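Local coordinates for protein 'Carboxyl esterase 2 (Tuber melanosporum Mel28, PDB 5MIF) that probably hydrolyses carboxylic esters, as an archaeal-like carboxylesterase with the alpha/beta hydrolase fold, at residues C225-F230 with R290-D295. Sequence-based numbering, arbitrary orientation.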
# COMPACT_ATOMS: atom_id res chain seq x y z
N CYS A 225 -6.08 -26.26 -4.43
CA CYS A 225 -4.66 -26.50 -4.27
C CYS A 225 -4.10 -25.75 -3.08
O CYS A 225 -4.63 -24.71 -2.66
CB CYS A 225 -3.91 -26.13 -5.54
SG CYS A 225 -4.16 -27.33 -6.88
N GLU A 226 -3.05 -26.31 -2.51
CA GLU A 226 -2.29 -25.65 -1.48
C GLU A 226 -1.08 -24.99 -2.11
O GLU A 226 -0.52 -25.49 -3.10
CB GLU A 226 -1.89 -26.66 -0.41
CG GLU A 226 -3.11 -27.35 0.14
CD GLU A 226 -2.86 -27.99 1.47
OE1 GLU A 226 -1.71 -28.41 1.71
OE2 GLU A 226 -3.82 -28.06 2.26
N SER A 227 -0.71 -23.84 -1.58
CA SER A 227 0.36 -23.04 -2.14
C SER A 227 1.52 -22.97 -1.16
O SER A 227 1.41 -23.45 -0.03
CB SER A 227 -0.15 -21.64 -2.49
OG SER A 227 -0.85 -21.07 -1.40
N ALA A 228 2.64 -22.41 -1.62
CA ALA A 228 3.88 -22.33 -0.85
C ALA A 228 3.68 -21.78 0.57
O ALA A 228 4.26 -22.30 1.53
CB ALA A 228 4.91 -21.49 -1.60
N THR A 229 2.87 -20.74 0.72
CA THR A 229 2.72 -20.12 2.04
C THR A 229 1.88 -20.96 3.01
O THR A 229 1.91 -20.69 4.22
CB THR A 229 2.09 -18.71 1.94
OG1 THR A 229 0.90 -18.76 1.16
CG2 THR A 229 3.08 -17.72 1.31
N PHE A 230 1.15 -21.97 2.52
CA PHE A 230 0.50 -22.93 3.42
C PHE A 230 1.56 -23.60 4.29
O PHE A 230 1.41 -23.72 5.50
CB PHE A 230 -0.26 -24.03 2.66
CG PHE A 230 -1.68 -23.67 2.30
CD1 PHE A 230 -1.95 -22.69 1.36
CD2 PHE A 230 -2.74 -24.32 2.92
CE1 PHE A 230 -3.27 -22.37 1.02
CE2 PHE A 230 -4.05 -24.01 2.60
CZ PHE A 230 -4.31 -23.03 1.64
N ARG A 290 -1.60 -16.00 1.70
CA ARG A 290 -0.94 -14.89 1.00
C ARG A 290 -0.60 -15.20 -0.47
O ARG A 290 -0.84 -14.38 -1.34
CB ARG A 290 0.34 -14.48 1.74
CG ARG A 290 1.04 -13.26 1.15
CD ARG A 290 2.41 -13.06 1.78
NE ARG A 290 3.38 -13.96 1.16
CZ ARG A 290 4.52 -14.36 1.72
NH1 ARG A 290 4.85 -13.94 2.93
NH2 ARG A 290 5.34 -15.17 1.06
N GLN A 291 -0.06 -16.39 -0.73
CA GLN A 291 0.37 -16.75 -2.09
C GLN A 291 -0.76 -16.69 -3.12
O GLN A 291 -0.54 -16.36 -4.30
CB GLN A 291 1.00 -18.15 -2.09
CG GLN A 291 1.65 -18.54 -3.42
CD GLN A 291 2.97 -17.82 -3.67
OE1 GLN A 291 3.77 -17.66 -2.75
NE2 GLN A 291 3.18 -17.38 -4.90
N GLN A 292 -1.97 -17.04 -2.69
CA GLN A 292 -3.12 -17.08 -3.60
C GLN A 292 -3.44 -15.71 -4.20
O GLN A 292 -3.64 -15.58 -5.41
CB GLN A 292 -4.35 -17.63 -2.88
CG GLN A 292 -4.26 -19.11 -2.63
CD GLN A 292 -5.52 -19.70 -2.05
OE1 GLN A 292 -6.61 -19.11 -2.16
NE2 GLN A 292 -5.39 -20.84 -1.39
N GLY A 293 -3.49 -14.69 -3.34
CA GLY A 293 -3.76 -13.34 -3.79
C GLY A 293 -2.70 -12.83 -4.75
O GLY A 293 -3.02 -12.28 -5.81
N GLU A 294 -1.43 -13.04 -4.39
CA GLU A 294 -0.31 -12.55 -5.20
C GLU A 294 -0.26 -13.24 -6.56
O GLU A 294 -0.10 -12.58 -7.59
CB GLU A 294 1.02 -12.73 -4.43
CG GLU A 294 1.10 -11.88 -3.16
CD GLU A 294 2.47 -11.88 -2.47
OE1 GLU A 294 3.29 -12.79 -2.69
OE2 GLU A 294 2.73 -10.93 -1.69
N ASP A 295 -0.43 -14.56 -6.57
CA ASP A 295 -0.46 -15.31 -7.82
C ASP A 295 -1.64 -14.87 -8.69
O ASP A 295 -1.50 -14.73 -9.91
CB ASP A 295 -0.54 -16.81 -7.57
CG ASP A 295 0.77 -17.38 -7.05
OD1 ASP A 295 1.82 -16.72 -7.21
OD2 ASP A 295 0.76 -18.49 -6.49
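T229 carries the tight part of this contact, set against the first turn of the helix that starts at R290. Its OG1 takes the backbone N-H of Q291 in a fairly straight bond (N to OG1 3.2 Å, 160° at the hydrogen) while also pairing with the carbonyl oxygen of P288, just ahead of that helix. The torsion that sends OG1 to this turn (chi1 51°) leaves CG2 beside the backbone N of T229, where it covers one face of the R290 guanidinium, 3.4 Å from NH2. A bend at chi3 turns that face to the methyl; NH1 is tied to the carbonyl of E285, and R290 also touches residues that probably form a Ser-His-Asp triad. S227 adds a smaller patch, CB lying 3.7 Å from CG of Q291; its OG, 3.5 Å from CB of Q291, is buried here without a hydrogen-bonding partner. At the other flank Q292 stretches out so that NE2 meets the edge of the F230 ring, 3.6 Å from CE1, the amide and ring planes only 17° apart. OE1 of the same amide receives the backbone N-H groups of T221 and D222, which fixes its rotation.

Toward solvent the fit slackens: CB of A228 brushes OE1 of Q291 at 4.2 Å, and the Q291 chain, bent at chi2, turns its amide to D295 one turn further along, NE2 lying 2.8 Å from OD1. With a single hydrogen bond crossing, cohesion rests largely on van der Waals contact, and the threonine hydroxyl, held by two bonds, pins helix 228-232 to the start of helix 290-302.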